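Local coordinates for protein rutinosidase (Aspergillus niger, PDB 6I1A) that hydrolyses beta-glycosidic bonds as a secreted family 5 glycosidase, probably releasing the disaccharide rutinose from rutinosides such as rutin, at residues D81-G86 and T362-G367; T95-W100 and T136-G141; T188-N193 and P238-G243; G302-Q307 and S335-A340. All coordinates share one frame; numbering follows the deposited sequence.

In the fold
Read from the N terminus, the chain shows how short contacts join neighbouring elements of a (beta/alpha)8 barrel. Interaction 1 ties helix 77-85 to the C-terminal helix 360-365 and closes a loop of 275 residues, inside which the other three are nested in series without crossing. Interaction 2 joins the ends of strands 90-95 and 131-136 (loop of 35 residues), interaction 3 pairs strand 187-190 with 239-241 (44 residues), and interaction 4 pairs strand 299-308 with 334-337 (27 residues). His137 of interaction 2 touches Asn193 of interaction 3 and Glu303 of interaction 4 in the barrel mouth. Interaction 4 also meets interaction 1, where Phe363 packs on Tyr337 and Ile306.

Interaction 1 (D81-G86 and T362-G367); sequences DKLASG and TFIDEG. With EDO (1,2-ethanediol), chain L.
Ile364 drives its CD1 methyl into the last turn of helix 77-85, reaching Lys82 O at 3.5 Å and Leu83 CA at 3.7 Å. Here the packing is close. CG1 lies beside the backbone N and the chain runs on extended (chi2 175°), which carries the methyl across to the backbone of the other helix; Gly86, with no side chain, lets Ile364 CD1 come to 4.0 Å from its CA. Leu83 CD2 meets the same methyl from the buried flank. Lys82 O, though touched by this methyl, is already held by two donors, Gly86 N and Ser85 OG, the latter at 2.7 Å. An ethanediol, probably from the crystallisation liquor, donates through O1 to Gly86 O at 2.7 Å and also bonds Tyr360 OH and Asn23 ND2.

The outer side is looser. Lys82 reaches out with CG anti to the backbone N (chi1 -176°) and bends only at chi3, so that its CD passes Asp365 OD1 before NZ arrives 3.7 Å from Asp365 OD2, a long salt bridge; Glu361 offers NZ a second, weak ion pair. Beyond Asp365 the helix ends in a Schellman motif at Gly367. In the fold, these are the first helix of the barrel wall and the helix that follows its eighth strand. Ile364 buries the most surface here, so apolar packing probably carries the contact and the long ion pair adds little.

Interaction 2 (T95-W100 and T136-G141); sequences TTYAAW and THSLPG
Thr95 OG1, lying 3.9 Å from Thr136 CA, is gripped by two groups: it donates to Asp135 O and accepts from Trp100 NE1, a nearly straight bond (173°) whose acceptor sits exactly in the indole plane. That grip pins the tryptophan as the chain turns back through the 3-10 segment 97-99. Thr136 CG2 approaches the same indole nitrogen at 4.1 Å. Between backbones, His137 N reaches Thr95 O at 2.8 Å, continuing the parallel pairing of Thr95 with Thr136. These residues end the second and third strands of the barrel, and the segments beyond them are loops at its C-terminal rim, where enzymes of this fold carry their active sites. There Ser138 OG accepts a bond from Tyr97 N at 3.2 Å and also packs against Thr96 CA. Tyr97 holds its CG between the backbone N and the carbonyl carbon (chi1 62°), which brings the ring under Pro140: CG of the proline stands 4.0 Å from the Tyr97 centroid, only 13° off the normal, a CH-pi contact over the face. The phenol OH of Tyr97 bonds to Glu150 and Ser106, fixing the ring's far end. Ser138 O is buried without a polar partner, and Tyr97 CB lies against it.

Interaction 3 (T188-N193 and P238-G243); sequences TLEPIN and PVMFQG. With EDO (1,2-ethanediol), chain H.
Leu189 supplies both direct backbone bonds of this strand pair, its N donating to Pro238 O at 3.0 Å and its O accepting from Met240 N at 2.9 Å, both nearly straight. Two CA-H...O contacts fill in between, from Val239 CA to Leu189 O and from Glu190 CA to Met240 O. Past this short bridge a water takes over: it donates to Ile192 O and to Met240 O and accepts from Gln242 N, spanning the gap as the chains part. The strands are the fourth and fifth of the barrel, running in the same general direction at 36°, and the pairing joins strand 187-190, at one margin of a five-stranded run, to strand 239-241, at the margin of a three-stranded one.

Apolar and mixed packing follows the strands. Thr188 CG2 sits 3.7 Å from Met240 CB, the side chains crossing at about a right angle, while Pro191 CD lies against Val239 CG1. Glu190 extends with its CG anti to the backbone N (chi1 -174°), so its carboxylate runs past the methionine and OE2 comes to 3.6 Å from Met240 CG and 3.4 Å from Gln242 CB.

The polar ends look elsewhere. Glu190 OE1 forms a salt bridge with Arg92, which also bonds Asn193 OD1, whereas Gln242 OE1 accepts from Glu194 N and Gln242 NE2 donates to Ser244 O and Asp264 O. Gly243 N donates to O2 of an ethanediol at 2.9 Å.

Interaction 4 (G302-Q307 and S335-A340); sequences GEWAIQ and SSYWTA
Tyr337, on the eighth barrel strand, fills a pocket of the seventh made jointly by the Trp304 indole face, Trp304 O and, at its far end, Ala305 and Ile306. With CG anti to the backbone N (chi1 -160°), the phenol swings across and presents its CD1 edge to the indole in a T-shaped stack (planes 78° apart). Trp304 O stands 3.7 Å above the centre of the Tyr337 ring, whose OH accepts from Ile306 N at 3.0 Å and bonds also to Tyr357 O. At the indole's edge, in its plane, a water accepts from Trp304 NE1 and donates to Ser335 OG. Ser336 OG donates to Gly302 O at 2.7 Å from above the carbonyl plane; Asn26 ND2 bonds the same oxygen. Trp338, bonded through its N to Trp304 O, points the same way as Glu303, whose carboxylate lies over the rim of one indole face, tilted 33°. Glu303, on the strand that bears the nucleophile in family 5, is held by Arg92 and Tyr268, so polar bonds and an aromatic wall together probably fix its orientation.

Interaction 1 (D81-G86 and T362-G367)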
loop_
_atom_site.group_PDB
_atom_site.type_symbol
_atom_site.label_atom_id
_atom_site.label_comp_id
_atom_site.label_asym_id
_atom_site.label_seq_id
_atom_site.Cartn_x
_atom_site.Cartn_y
_atom_site.Cartn_z
ATOM N N ASP A 81 -23.847 -11.705 -27.101
ATOM C CA ASP A 81 -23.406 -11.397 -28.472
ATOM C C ASP A 81 -22.587 -10.113 -28.538
ATOM O O ASP A 81 -21.538 -10.102 -29.219
ATOM C CB ASP A 81 -24.621 -11.293 -29.391
ATOM C CG ASP A 81 -25.372 -12.600 -29.584
ATOM O OD1 ASP A 81 -24.759 -13.682 -29.496
ATOM O OD2 ASP A 81 -26.582 -12.518 -29.886
ATOM N N LYS A 82 -23.007 -9.096 -27.822
ATOM C CA LYS A 82 -22.238 -7.817 -27.831
ATOM C C LYS A 82 -20.852 -8.021 -27.213
ATOM O O LYS A 82 -19.808 -7.597 -27.756
ATOM C CB LYS A 82 -22.981 -6.763 -27.064
ATOM C CG LYS A 82 -22.259 -5.420 -27.137
ATOM C CD LYS A 82 -22.912 -4.368 -26.403
ATOM C CE LYS A 82 -24.388 -4.158 -26.692
ATOM N NZ LYS A 82 -24.991 -3.175 -25.748
ATOM N N LEU A 83 -20.807 -8.726 -26.079
ATOM C CA LEU A 83 -19.506 -9.010 -25.432
ATOM C C LEU A 83 -18.605 -9.813 -26.359
ATOM O O LEU A 83 -17.398 -9.524 -26.472
ATOM C CB LEU A 83 -19.804 -9.755 -24.121
ATOM C CG LEU A 83 -20.492 -8.920 -23.056
ATOM C CD1 LEU A 83 -21.026 -9.790 -21.930
ATOM C CD2 LEU A 83 -19.589 -7.835 -22.511
ATOM N N ALA A 84 -19.110 -10.854 -27.020
ATOM C CA ALA A 84 -18.335 -11.661 -27.959
ATOM C C ALA A 84 -17.783 -10.780 -29.095
ATOM O O ALA A 84 -16.630 -10.943 -29.501
ATOM C CB ALA A 84 -19.189 -12.766 -28.534
ATOM N N SER A 85 -18.589 -9.839 -29.552
ATOM C CA SER A 85 -18.197 -8.937 -30.675
ATOM C C SER A 85 -17.018 -8.081 -30.218
ATOM O O SER A 85 -16.255 -7.621 -31.103
ATOM C CB SER A 85 -19.374 -8.108 -31.188
ATOM O OG SER A 85 -19.623 -6.937 -30.400
ATOM N N GLY A 86 -16.906 -7.790 -28.924
ATOM C CA GLY A 86 -15.755 -7.035 -28.374
ATOM C C GLY A 86 -14.568 -7.918 -28.018
ATOM O O GLY A 86 -13.600 -7.370 -27.447
ATOM N N THR A 362 -20.361 -0.232 -22.929
ATOM C CA THR A 362 -20.137 1.144 -23.486
ATOM C C THR A 362 -18.814 1.145 -24.225
ATOM O O THR A 362 -18.694 1.695 -25.358
ATOM C CB THR A 362 -20.134 2.179 -22.375
ATOM O OG1 THR A 362 -21.462 2.270 -21.860
ATOM C CG2 THR A 362 -19.666 3.529 -22.868
ATOM N N PHE A 363 -17.755 0.580 -23.653
ATOM C CA PHE A 363 -16.442 0.548 -24.335
ATOM C C PHE A 363 -16.534 -0.152 -25.682
ATOM O O PHE A 363 -15.900 0.213 -26.680
ATOM C CB PHE A 363 -15.394 -0.144 -23.466
ATOM C CG PHE A 363 -15.175 0.460 -22.113
ATOM C CD1 PHE A 363 -15.414 1.779 -21.824
ATOM C CD2 PHE A 363 -14.675 -0.332 -21.083
ATOM C CE1 PHE A 363 -15.138 2.336 -20.595
ATOM C CE2 PHE A 363 -14.415 0.215 -19.839
ATOM C CZ PHE A 363 -14.610 1.548 -19.597
ATOM N N ILE A 364 -17.243 -1.288 -25.739
ATOM C CA ILE A 364 -17.390 -2.037 -26.994
ATOM C C ILE A 364 -18.109 -1.109 -28.023
ATOM O O ILE A 364 -17.642 -1.054 -29.169
ATOM C CB ILE A 364 -18.170 -3.342 -26.754
ATOM C CG1 ILE A 364 -17.348 -4.265 -25.840
ATOM C CG2 ILE A 364 -18.435 -4.025 -28.075
ATOM C CD1 ILE A 364 -18.067 -5.567 -25.423
ATOM N N ASP A 365 -19.198 -0.500 -27.622
ATOM C CA ASP A 365 -20.040 0.317 -28.562
ATOM C C ASP A 365 -19.236 1.540 -29.033
ATOM O O ASP A 365 -19.595 2.117 -30.118
ATOM C CB ASP A 365 -21.355 0.722 -27.905
ATOM C CG ASP A 365 -22.389 -0.399 -27.939
ATOM O OD1 ASP A 365 -22.121 -1.405 -28.555
ATOM O OD2 ASP A 365 -23.393 -0.259 -27.322
ATOM N N GLU A 366 -18.292 2.062 -28.251
ATOM C CA GLU A 366 -17.415 3.215 -28.639
ATOM C C GLU A 366 -16.273 2.720 -29.523
ATOM O O GLU A 366 -15.437 3.582 -29.917
ATOM C CB GLU A 366 -16.896 3.919 -27.392
ATOM C CG GLU A 366 -17.965 4.597 -26.579
ATOM C CD GLU A 366 -18.512 5.804 -27.331
ATOM O OE1 GLU A 366 -17.848 6.847 -27.335
ATOM O OE2 GLU A 366 -19.520 5.654 -27.985
ATOM N N GLY A 367 -16.143 1.432 -29.818
ATOM C CA GLY A 367 -15.157 0.869 -30.742
ATOM C C GLY A 367 -13.759 0.799 -30.128
ATOM O O GLY A 367 -12.764 0.766 -30.855
HETATM C C1 EDO L . -11.730 -7.933 -25.039
HETATM O O1 EDO L . -12.783 -7.073 -24.913
HETATM C C2 EDO L . -10.572 -7.384 -25.754
HETATM O O2 EDO L . -9.478 -8.324 -25.652
#

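Interaction 2 (T95-W100 and T136-G141)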
loop_
_atom_site.group_PDB
_atom_site.type_symbol
_atom_site.label_atom_id
_atom_site.label_comp_id
_atom_site.label_asym_id
_atom_site.label_seq_id
_atom_site.Cartn_x
_atom_site.Cartn_y
_atom_site.Cartn_z
ATOM N N THR A 95 -22.664 -14.796 -7.872
ATOM C CA THR A 95 -23.965 -15.263 -7.381
ATOM C C THR A 95 -24.014 -15.052 -5.872
ATOM O O THR A 95 -22.966 -15.068 -5.179
ATOM C CB THR A 95 -24.176 -16.733 -7.732
ATOM O OG1 THR A 95 -23.272 -17.620 -7.039
ATOM C CG2 THR A 95 -24.068 -17.023 -9.209
ATOM N N THR A 96 -25.227 -14.899 -5.328
ATOM C CA THR A 96 -25.379 -15.007 -3.866
ATOM C C THR A 96 -25.423 -16.495 -3.492
ATOM O O THR A 96 -25.798 -17.331 -4.312
ATOM C CB THR A 96 -26.609 -14.305 -3.327
ATOM O OG1 THR A 96 -27.761 -15.069 -3.726
ATOM C CG2 THR A 96 -26.729 -12.880 -3.842
ATOM N N TYR A 97 -25.127 -16.789 -2.250
ATOM C CA TYR A 97 -25.242 -18.216 -1.810
ATOM C C TYR A 97 -26.701 -18.658 -1.926
ATOM O O TYR A 97 -26.946 -19.874 -1.996
ATOM C CB TYR A 97 -24.699 -18.476 -0.404
ATOM C CG TYR A 97 -25.396 -17.752 0.698
ATOM C CD1 TYR A 97 -26.641 -18.194 1.157
ATOM C CD2 TYR A 97 -24.875 -16.592 1.269
ATOM C CE1 TYR A 97 -27.297 -17.554 2.173
ATOM C CE2 TYR A 97 -25.560 -15.925 2.278
ATOM C CZ TYR A 97 -26.774 -16.425 2.744
ATOM O OH TYR A 97 -27.469 -15.744 3.714
ATOM N N ALA A 98 -27.646 -17.728 -1.834
ATOM C CA ALA A 98 -29.089 -18.039 -1.801
ATOM C C ALA A 98 -29.552 -18.537 -3.157
ATOM O O ALA A 98 -30.687 -19.061 -3.279
ATOM C CB ALA A 98 -29.863 -16.842 -1.339
ATOM N N ALA A 99 -28.780 -18.390 -4.233
ATOM C CA ALA A 99 -29.066 -19.012 -5.526
ATOM C C ALA A 99 -29.017 -20.549 -5.350
ATOM O O ALA A 99 -29.614 -21.287 -6.180
ATOM C CB ALA A 99 -28.072 -18.557 -6.556
ATOM N N TRP A 100 -28.213 -21.007 -4.401
ATOM C CA TRP A 100 -27.751 -22.408 -4.312
ATOM C C TRP A 100 -28.455 -23.132 -3.187
ATOM O O TRP A 100 -28.714 -24.371 -3.332
ATOM C CB TRP A 100 -26.219 -22.472 -4.207
ATOM C CG TRP A 100 -25.550 -21.773 -5.353
ATOM C CD1 TRP A 100 -25.017 -20.505 -5.337
ATOM C CD2 TRP A 100 -25.394 -22.257 -6.689
ATOM N NE1 TRP A 100 -24.531 -20.201 -6.558
ATOM C CE2 TRP A 100 -24.744 -21.246 -7.419
ATOM C CE3 TRP A 100 -25.688 -23.464 -7.343
ATOM C CZ2 TRP A 100 -24.423 -21.414 -8.769
ATOM C CZ3 TRP A 100 -25.376 -23.600 -8.667
ATOM C CH2 TRP A 100 -24.745 -22.584 -9.375
ATOM N N THR A 136 -19.301 -17.842 -5.842
ATOM C CA THR A 136 -20.198 -17.697 -4.693
ATOM C C THR A 136 -19.771 -16.444 -3.924
ATOM O O THR A 136 -18.866 -16.541 -3.064
ATOM C CB THR A 136 -20.280 -18.985 -3.864
ATOM O OG1 THR A 136 -18.978 -19.369 -3.472
ATOM C CG2 THR A 136 -20.856 -20.089 -4.715
ATOM N N HIS A 137 -20.340 -15.297 -4.323
ATOM C CA HIS A 137 -19.858 -13.980 -3.897
ATOM C C HIS A 137 -20.087 -13.740 -2.417
ATOM O O HIS A 137 -19.241 -13.110 -1.751
ATOM C CB HIS A 137 -20.589 -12.936 -4.755
ATOM C CG HIS A 137 -19.798 -11.723 -5.103
ATOM N ND1 HIS A 137 -18.653 -11.818 -5.830
ATOM C CD2 HIS A 137 -20.113 -10.398 -4.993
ATOM C CE1 HIS A 137 -18.240 -10.590 -6.083
ATOM N NE2 HIS A 137 -19.094 -9.703 -5.600
ATOM N N SER A 138 -21.190 -14.283 -1.896
ATOM C CA SER A 138 -21.500 -14.298 -0.460
ATOM C C SER A 138 -21.501 -15.740 0.046
ATOM O O SER A 138 -21.787 -16.652 -0.738
ATOM C CB SER A 138 -22.849 -13.659 -0.167
ATOM O OG SER A 138 -23.841 -14.062 -1.099
ATOM N N LEU A 139 -21.274 -15.885 1.337
ATOM C CA LEU A 139 -21.453 -17.207 2.018
ATOM C C LEU A 139 -22.248 -16.955 3.289
ATOM O O LEU A 139 -22.288 -15.853 3.830
ATOM C CB LEU A 139 -20.116 -17.854 2.361
ATOM C CG LEU A 139 -19.248 -18.258 1.175
ATOM C CD1 LEU A 139 -17.887 -18.742 1.655
ATOM C CD2 LEU A 139 -19.960 -19.308 0.311
ATOM N N PRO A 140 -22.953 -18.009 3.783
ATOM C CA PRO A 140 -23.764 -17.890 4.974
ATOM C C PRO A 140 -23.019 -17.270 6.149
ATOM O O PRO A 140 -21.886 -17.652 6.464
ATOM C CB PRO A 140 -24.209 -19.346 5.242
ATOM C CG PRO A 140 -24.256 -19.958 3.840
ATOM C CD PRO A 140 -23.055 -19.339 3.156
ATOM N N GLY A 141 -23.617 -16.240 6.755
ATOM C CA GLY A 141 -23.102 -15.533 7.917
ATOM C C GLY A 141 -22.306 -14.269 7.579
ATOM O O GLY A 141 -22.221 -13.401 8.424
#

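Interaction 3 (T188-N193 and P238-G243)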
loop_
_atom_site.group_PDB
_atom_site.type_symbol
_atom_site.label_atom_id
_atom_site.label_comp_id
_atom_site.label_asym_id
_atom_site.label_seq_id
_atom_site.Cartn_x
_atom_site.Cartn_y
_atom_site.Cartn_z
ATOM N N THR A 188 -14.975 -22.984 -14.122
ATOM C CA THR A 188 -14.071 -22.827 -12.981
ATOM C C THR A 188 -14.913 -22.467 -11.771
ATOM O O THR A 188 -15.806 -21.639 -11.858
ATOM C CB THR A 188 -12.959 -21.811 -13.260
ATOM O OG1 THR A 188 -12.084 -22.360 -14.241
ATOM C CG2 THR A 188 -12.204 -21.363 -12.051
ATOM N N LEU A 189 -14.631 -23.086 -10.617
ATOM C CA LEU A 189 -15.395 -22.854 -9.386
ATOM C C LEU A 189 -14.630 -21.904 -8.462
ATOM O O LEU A 189 -13.471 -22.194 -8.071
ATOM C CB LEU A 189 -15.588 -24.220 -8.692
ATOM C CG LEU A 189 -16.598 -24.276 -7.576
ATOM C CD1 LEU A 189 -17.078 -25.748 -7.327
ATOM C CD2 LEU A 189 -16.023 -23.777 -6.323
ATOM N N GLU A 190 -15.255 -20.788 -8.105
ATOM C CA GLU A 190 -14.672 -19.789 -7.200
ATOM C C GLU A 190 -15.496 -19.710 -5.919
ATOM O O GLU A 190 -16.614 -19.162 -5.907
ATOM C CB GLU A 190 -14.649 -18.399 -7.853
ATOM C CG GLU A 190 -13.918 -17.388 -7.001
ATOM C CD GLU A 190 -13.578 -16.108 -7.710
ATOM O OE1 GLU A 190 -14.313 -15.691 -8.629
ATOM O OE2 GLU A 190 -12.490 -15.554 -7.391
ATOM N N PRO A 191 -15.008 -20.332 -4.816
ATOM C CA PRO A 191 -15.876 -20.559 -3.653
ATOM C C PRO A 191 -15.933 -19.471 -2.582
ATOM O O PRO A 191 -16.659 -19.606 -1.597
ATOM C CB PRO A 191 -15.206 -21.831 -3.068
ATOM C CG PRO A 191 -13.761 -21.647 -3.326
ATOM C CD PRO A 191 -13.764 -21.091 -4.752
ATOM N N ILE A 192 -15.187 -18.386 -2.788
ATOM C CA ILE A 192 -15.283 -17.241 -1.858
ATOM C C ILE A 192 -14.852 -15.988 -2.618
ATOM O O ILE A 192 -14.102 -16.094 -3.610
ATOM C CB ILE A 192 -14.428 -17.471 -0.579
ATOM C CG1 ILE A 192 -14.874 -16.581 0.599
ATOM C CG2 ILE A 192 -12.947 -17.342 -0.848
ATOM C CD1 ILE A 192 -14.381 -17.122 1.956
ATOM N N ASN A 193 -15.301 -14.837 -2.109
ATOM C CA ASN A 193 -14.949 -13.527 -2.706
ATOM C C ASN A 193 -14.646 -12.538 -1.606
ATOM O O ASN A 193 -15.496 -12.302 -0.724
ATOM C CB ASN A 193 -16.107 -13.024 -3.544
ATOM C CG ASN A 193 -15.763 -11.702 -4.194
ATOM O OD1 ASN A 193 -15.033 -11.687 -5.181
ATOM N ND2 ASN A 193 -16.284 -10.598 -3.642
ATOM N N PRO A 238 -11.111 -26.661 -12.199
ATOM C CA PRO A 238 -10.202 -25.831 -11.439
ATOM C C PRO A 238 -10.934 -25.079 -10.325
ATOM O O PRO A 238 -12.143 -24.780 -10.453
ATOM C CB PRO A 238 -9.701 -24.805 -12.475
ATOM C CG PRO A 238 -10.067 -25.391 -13.801
ATOM C CD PRO A 238 -11.318 -26.202 -13.603
ATOM N N VAL A 239 -10.206 -24.824 -9.256
ATOM C CA VAL A 239 -10.674 -23.973 -8.130
ATOM C C VAL A 239 -9.931 -22.635 -8.229
ATOM O O VAL A 239 -8.666 -22.593 -8.287
ATOM C CB VAL A 239 -10.467 -24.634 -6.758
ATOM C CG1 VAL A 239 -10.730 -23.665 -5.631
ATOM C CG2 VAL A 239 -11.371 -25.867 -6.632
ATOM N N MET A 240 -10.695 -21.550 -8.244
ATOM C CA MET A 240 -10.160 -20.190 -8.249
ATOM C C MET A 240 -10.291 -19.595 -6.840
ATOM O O MET A 240 -11.424 -19.456 -6.299
ATOM C CB MET A 240 -10.940 -19.364 -9.259
ATOM C CG MET A 240 -10.501 -17.896 -9.292
ATOM S SD MET A 240 -11.143 -16.978 -10.729
ATOM C CE MET A 240 -10.104 -17.616 -12.027
ATOM N N PHE A 241 -9.147 -19.323 -6.253
ATOM C CA PHE A 241 -9.008 -18.825 -4.877
ATOM C C PHE A 241 -8.823 -17.310 -4.902
ATOM O O PHE A 241 -7.772 -16.826 -5.380
ATOM C CB PHE A 241 -7.850 -19.525 -4.182
ATOM C CG PHE A 241 -7.626 -19.114 -2.757
ATOM C CD1 PHE A 241 -8.613 -18.488 -1.996
ATOM C CD2 PHE A 241 -6.410 -19.390 -2.164
ATOM C CE1 PHE A 241 -8.360 -18.082 -0.685
ATOM C CE2 PHE A 241 -6.177 -19.011 -0.849
ATOM C CZ PHE A 241 -7.128 -18.350 -0.116
ATOM N N GLN A 242 -9.840 -16.593 -4.415
ATOM C CA GLN A 242 -9.767 -15.133 -4.196
ATOM C C GLN A 242 -9.270 -14.925 -2.760
ATOM O O GLN A 242 -10.077 -14.980 -1.817
ATOM C CB GLN A 242 -11.138 -14.518 -4.455
ATOM C CG GLN A 242 -11.122 -13.053 -4.829
ATOM C CD GLN A 242 -10.398 -12.204 -3.805
ATOM O OE1 GLN A 242 -10.916 -11.987 -2.703
ATOM N NE2 GLN A 242 -9.180 -11.748 -4.126
ATOM N N GLY A 243 -7.947 -14.782 -2.597
ATOM C CA GLY A 243 -7.325 -14.715 -1.274
ATOM C C GLY A 243 -7.327 -13.324 -0.699
ATOM O O GLY A 243 -6.303 -12.839 -0.205
HETATM C C1 EDO H . -4.018 -13.867 -3.692
HETATM O O1 EDO H . -3.903 -13.394 -2.385
HETATM C C2 EDO H . -5.180 -13.215 -4.316
HETATM O O2 EDO H . -6.103 -14.120 -4.681
HETATM O O HOH W 1 -12.228 -18.087 -4.028
#

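Interaction 4 (G302-Q307 and S335-A340)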
loop_
_atom_site.group_PDB
_atom_site.type_symbol
_atom_site.label_atom_id
_atom_site.label_comp_id
_atom_site.label_asym_id
_atom_site.label_seq_id
_atom_site.Cartn_x
_atom_site.Cartn_y
_atom_site.Cartn_z
ATOM N N GLY A 302 -9.455 -11.187 -11.682
ATOM C CA GLY A 302 -10.899 -11.383 -11.860
ATOM C C GLY A 302 -11.767 -10.159 -11.691
ATOM O O GLY A 302 -12.970 -10.254 -12.058
ATOM N N GLU A 303 -11.257 -9.104 -11.113
ATOM C CA GLU A 303 -11.985 -7.826 -11.050
ATOM C C GLU A 303 -10.950 -6.712 -11.174
ATOM O O GLU A 303 -9.909 -6.739 -10.494
ATOM C CB GLU A 303 -12.734 -7.581 -9.757
ATOM C CG GLU A 303 -13.872 -8.527 -9.496
ATOM C CD GLU A 303 -14.705 -8.143 -8.291
ATOM O OE1 GLU A 303 -14.650 -6.952 -7.814
ATOM O OE2 GLU A 303 -15.399 -9.036 -7.743
ATOM N N TRP A 304 -11.327 -5.687 -11.937
ATOM C CA TRP A 304 -10.601 -4.403 -12.041
ATOM C C TRP A 304 -11.489 -3.423 -12.763
ATOM O O TRP A 304 -12.480 -3.799 -13.419
ATOM C CB TRP A 304 -9.237 -4.563 -12.746
ATOM C CG TRP A 304 -9.350 -4.777 -14.229
ATOM C CD1 TRP A 304 -9.855 -5.834 -14.915
ATOM C CD2 TRP A 304 -8.946 -3.808 -15.235
ATOM N NE1 TRP A 304 -9.738 -5.621 -16.272
ATOM C CE2 TRP A 304 -9.199 -4.388 -16.498
ATOM C CE3 TRP A 304 -8.375 -2.531 -15.157
ATOM C CZ2 TRP A 304 -8.854 -3.724 -17.675
ATOM C CZ3 TRP A 304 -8.030 -1.881 -16.334
ATOM C CH2 TRP A 304 -8.300 -2.494 -17.545
ATOM N N ALA A 305 -11.150 -2.135 -12.649
ATOM C CA ALA A 305 -11.823 -1.068 -13.376
ATOM C C ALA A 305 -10.889 0.119 -13.442
ATOM O O ALA A 305 -9.971 0.203 -12.664
ATOM C CB ALA A 305 -13.159 -0.730 -12.768
ATOM N N ILE A 306 -11.188 1.067 -14.346
ATOM C CA ILE A 306 -10.266 2.213 -14.639
ATOM C C ILE A 306 -10.566 3.458 -13.832
ATOM O O ILE A 306 -9.798 4.439 -14.016
ATOM C CB ILE A 306 -10.241 2.534 -16.140
ATOM C CG1 ILE A 306 -11.580 2.997 -16.655
ATOM C CG2 ILE A 306 -9.658 1.399 -16.907
ATOM C CD1 ILE A 306 -11.450 3.721 -18.013
ATOM N N GLN A 307 -11.590 3.549 -12.991
ATOM C CA GLN A 307 -11.803 4.783 -12.219
ATOM C C GLN A 307 -10.627 5.020 -11.291
ATOM O O GLN A 307 -10.207 4.122 -10.508
ATOM C CB GLN A 307 -13.097 4.748 -11.434
ATOM C CG GLN A 307 -13.317 6.073 -10.678
ATOM C CD GLN A 307 -14.506 6.096 -9.761
ATOM O OE1 GLN A 307 -15.476 5.333 -9.934
ATOM N NE2 GLN A 307 -14.472 6.987 -8.781
ATOM N N SER A 335 -7.755 -11.210 -17.492
ATOM C CA SER A 335 -8.533 -10.409 -16.553
ATOM C C SER A 335 -10.010 -10.453 -16.925
ATOM O O SER A 335 -10.354 -10.743 -18.071
ATOM C CB SER A 335 -8.015 -8.987 -16.481
ATOM O OG SER A 335 -8.122 -8.361 -17.776
ATOM N N SER A 336 -10.826 -10.038 -15.971
ATOM C CA SER A 336 -12.259 -9.819 -16.230
ATOM C C SER A 336 -12.694 -8.505 -15.609
ATOM O O SER A 336 -12.551 -8.271 -14.415
ATOM C CB SER A 336 -13.189 -10.974 -15.793
ATOM O OG SER A 336 -12.935 -11.454 -14.507
ATOM N N TYR A 337 -13.212 -7.605 -16.446
ATOM C CA TYR A 337 -13.565 -6.233 -16.055
ATOM C C TYR A 337 -14.828 -6.232 -15.227
ATOM O O TYR A 337 -15.758 -7.020 -15.462
ATOM C CB TYR A 337 -13.783 -5.404 -17.334
ATOM C CG TYR A 337 -13.678 -3.925 -17.111
ATOM C CD1 TYR A 337 -12.456 -3.308 -17.170
ATOM C CD2 TYR A 337 -14.779 -3.154 -16.809
ATOM C CE1 TYR A 337 -12.331 -1.953 -16.966
ATOM C CE2 TYR A 337 -14.657 -1.781 -16.529
ATOM C CZ TYR A 337 -13.415 -1.202 -16.594
ATOM O OH TYR A 337 -13.266 0.144 -16.336
ATOM N N TRP A 338 -14.893 -5.314 -14.272
ATOM C CA TRP A 338 -16.120 -5.040 -13.494
ATOM C C TRP A 338 -16.716 -3.781 -14.108
ATOM O O TRP A 338 -16.171 -2.711 -13.830
ATOM C CB TRP A 338 -15.858 -4.849 -12.002
ATOM C CG TRP A 338 -17.129 -4.820 -11.208
ATOM C CD1 TRP A 338 -17.977 -3.784 -10.949
ATOM C CD2 TRP A 338 -17.760 -5.997 -10.653
ATOM N NE1 TRP A 338 -19.055 -4.224 -10.223
ATOM C CE2 TRP A 338 -18.946 -5.580 -10.043
ATOM C CE3 TRP A 338 -17.397 -7.353 -10.552
ATOM C CZ2 TRP A 338 -19.794 -6.445 -9.341
ATOM C CZ3 TRP A 338 -18.242 -8.208 -9.892
ATOM C CH2 TRP A 338 -19.408 -7.768 -9.294
ATOM N N THR A 339 -17.805 -3.846 -14.866
ATOM C CA THR A 339 -18.691 -4.989 -15.124
ATOM C C THR A 339 -19.333 -4.824 -16.487
ATOM O O THR A 339 -19.178 -3.746 -17.156
ATOM C CB THR A 339 -19.689 -5.080 -13.976
ATOM O OG1 THR A 339 -20.533 -6.227 -14.149
ATOM C CG2 THR A 339 -20.572 -3.860 -13.820
ATOM N N ALA A 340 -20.064 -5.824 -16.976
ATOM C CA ALA A 340 -20.634 -5.787 -18.327
ATOM C C ALA A 340 -21.592 -4.605 -18.493
ATOM O O ALA A 340 -21.470 -3.898 -19.548
ATOM C CB ALA A 340 -21.376 -7.080 -18.579
HETATM O O HOH W 2 -10.692 -7.446 -18.307
#